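Local coordinates for regulatory protein YycH-like domain-containing protein (Eubacterium rectale, PDB 5COZ) that is of unknown function but is probably a secreted or membrane-attached lipoprotein with a domain resembling the regulatory protein YycH, at residues 317-322 against 347-352. Numbering follows the deposited sequence.
Sequences IKPVWV and YDAYTG
Ala349 CB fits between Pro319 and Trp321. Ala349 CB lies 3.8 Å from Pro319 CB and 3.7 Å from Trp321 CD1, which it meets obliquely on the pyrrole side of the indole. Beyond it, Tyr350 lays its phenol ring over the proline. Pro319 CG sits over one face of the Tyr350 ring, offset toward the rim, 3.9 Å from that ring's centroid, in a CH-pi contact. Tyr350 CG is anti to its own carbonyl carbon (chi1 -58°), which brings the side chain back across that of Pro319, the two crossing at about a right angle. The Tyr350 hydroxyl is hydrogen-bonded to Ser61 OG and to the carbonyl of Val59, which ties its outer end to strand 58-66. Trp321 NE1 hydrogen-bonds to the Leu274 carbonyl, and helix 276-288 packs against the indole.

Trp321 and Tyr347 form an antiparallel hydrogen-bonded pair, with Tyr347 N to Trp321 O at 2.8 Å and the reciprocal bond from Trp321 N to Tyr347 O. Ala349 N then donates to Pro319 O from above the carbonyl plane as the chain leaves the strand. A water donates to the same Pro319 oxygen and, weakly, to Asp348 OD1.

At the polar edge, Lys318 NZ and Asp348 OD2 stand 4.2 Å apart, too far for a salt bridge, and a second water bonds to both. Asp348 OD1 accepts from Tyr350 N (2.8 Å) and Thr351 N, fixing the turn. This is the open end of the antiparallel hairpin of strands 314-330 and 338-348, where the second strand finishes in an Asx turn.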
loop_
_atom_site.group_PDB
_atom_site.type_symbol
_atom_site.label_atom_id
_atom_site.label_comp_id
_atom_site.label_asym_id
_atom_site.label_seq_id
_atom_site.Cartn_x
_atom_site.Cartn_y
_atom_site.Cartn_z
ATOM N N ILE A 317 5.971 10.235 13.738
ATOM C CA ILE A 317 5.790 10.151 12.286
ATOM C C ILE A 317 6.936 10.924 11.646
ATOM O O ILE A 317 7.132 12.101 11.978
ATOM C CB ILE A 317 4.388 10.635 11.844
ATOM C CG1 ILE A 317 4.202 10.477 10.327
ATOM C CG2 ILE A 317 4.012 12.068 12.328
ATOM C CD1 ILE A 317 2.751 10.643 9.856
ATOM N N LYS A 318 7.752 10.235 10.809
ATOM C CA LYS A 318 8.938 10.889 10.253
ATOM C C LYS A 318 9.060 10.515 8.803
ATOM O O LYS A 318 8.725 9.373 8.440
ATOM C CB LYS A 318 10.213 10.432 11.006
ATOM C CG LYS A 318 10.181 10.829 12.500
ATOM C CD LYS A 318 11.463 10.434 13.234
ATOM C CE LYS A 318 12.624 11.343 12.857
ATOM N NZ LYS A 318 13.914 10.889 13.455
ATOM N N PRO A 319 9.559 11.416 7.947
ATOM C CA PRO A 319 9.667 11.059 6.529
ATOM C C PRO A 319 10.840 10.138 6.267
ATOM O O PRO A 319 11.929 10.279 6.869
ATOM C CB PRO A 319 9.894 12.413 5.836
ATOM C CG PRO A 319 10.626 13.247 6.890
ATOM C CD PRO A 319 9.969 12.821 8.190
ATOM N N VAL A 320 10.620 9.227 5.331
ATOM C CA VAL A 320 11.633 8.288 4.875
ATOM C C VAL A 320 11.616 8.242 3.354
ATOM O O VAL A 320 10.576 8.478 2.723
ATOM C CB VAL A 320 11.423 6.843 5.464
ATOM C CG1 VAL A 320 11.626 6.849 6.972
ATOM C CG2 VAL A 320 10.059 6.238 5.095
ATOM N N TRP A 321 12.768 7.896 2.766
ATOM C CA TRP A 321 12.859 7.501 1.369
ATOM C C TRP A 321 12.947 5.984 1.330
ATOM O O TRP A 321 13.829 5.416 1.992
ATOM C CB TRP A 321 14.092 8.113 0.697
ATOM C CG TRP A 321 13.963 9.557 0.342
ATOM C CD1 TRP A 321 14.631 10.603 0.912
ATOM C CD2 TRP A 321 13.218 10.102 -0.755
ATOM N NE1 TRP A 321 14.322 11.780 0.255
ATOM C CE2 TRP A 321 13.479 11.495 -0.788
ATOM C CE3 TRP A 321 12.345 9.551 -1.709
ATOM C CZ2 TRP A 321 12.909 12.347 -1.746
ATOM C CZ3 TRP A 321 11.788 10.393 -2.674
ATOM C CH2 TRP A 321 12.064 11.773 -2.680
ATOM N N VAL A 322 12.011 5.334 0.627
ATOM C CA VAL A 322 11.991 3.879 0.517
ATOM C C VAL A 322 12.430 3.517 -0.883
ATOM O O VAL A 322 11.931 4.103 -1.850
ATOM C CB VAL A 322 10.590 3.280 0.813
ATOM C CG1 VAL A 322 10.690 1.751 0.856
ATOM C CG2 VAL A 322 10.051 3.807 2.146
ATOM N N TYR A 347 15.539 4.763 4.173
ATOM C CA TYR A 347 16.445 5.818 4.605
ATOM C C TYR A 347 15.706 6.884 5.365
ATOM O O TYR A 347 14.636 7.298 4.934
ATOM C CB TYR A 347 17.096 6.474 3.369
ATOM C CG TYR A 347 18.040 5.555 2.642
ATOM C CD1 TYR A 347 17.567 4.608 1.731
ATOM C CD2 TYR A 347 19.417 5.671 2.810
ATOM C CE1 TYR A 347 18.444 3.732 1.090
ATOM C CE2 TYR A 347 20.298 4.817 2.164
ATOM C CZ TYR A 347 19.809 3.849 1.310
ATOM O OH TYR A 347 20.729 3.047 0.696
ATOM N N ASP A 348 16.307 7.385 6.436
ATOM C CA ASP A 348 15.798 8.592 7.089
ATOM C C ASP A 348 15.836 9.705 6.014
ATOM O O ASP A 348 16.893 9.929 5.394
ATOM C CB ASP A 348 16.692 8.902 8.299
ATOM C CG ASP A 348 16.375 10.172 9.068
ATOM O OD1 ASP A 348 16.002 11.187 8.420
ATOM O OD2 ASP A 348 16.579 10.178 10.306
ATOM N N ALA A 349 14.689 10.386 5.753
ATOM C CA ALA A 349 14.713 11.332 4.625
ATOM C C ALA A 349 15.515 12.589 4.917
ATOM O O ALA A 349 15.951 13.238 3.967
ATOM C CB ALA A 349 13.298 11.708 4.205
ATOM N N TYR A 350 15.712 12.940 6.195
ATOM C CA TYR A 350 16.500 14.124 6.537
ATOM C C TYR A 350 17.973 13.831 6.484
ATOM O O TYR A 350 18.723 14.645 5.958
ATOM C CB TYR A 350 16.201 14.638 7.951
ATOM C CG TYR A 350 14.763 15.000 8.234
ATOM C CD1 TYR A 350 14.123 16.026 7.531
ATOM C CD2 TYR A 350 14.057 14.359 9.244
ATOM C CE1 TYR A 350 12.805 16.389 7.831
ATOM C CE2 TYR A 350 12.741 14.694 9.535
ATOM C CZ TYR A 350 12.144 15.755 8.871
ATOM O OH TYR A 350 10.836 16.045 9.192
ATOM N N THR A 351 18.402 12.714 7.098
ATOM C CA THR A 351 19.832 12.479 7.261
ATOM C C THR A 351 20.442 11.538 6.257
ATOM O O THR A 351 21.666 11.536 6.126
ATOM C CB THR A 351 20.117 11.928 8.668
ATOM O OG1 THR A 351 19.579 10.595 8.770
ATOM C CG2 THR A 351 19.580 12.817 9.792
ATOM N N GLY A 352 19.630 10.720 5.599
ATOM C CA GLY A 352 20.135 9.684 4.704
ATOM C C GLY A 352 20.625 8.456 5.453
ATOM O O GLY A 352 21.187 7.566 4.828
HETATM O O HOH W 1 16.116 12.264 11.879
HETATM O O HOH W 2 13.224 10.894 9.242
#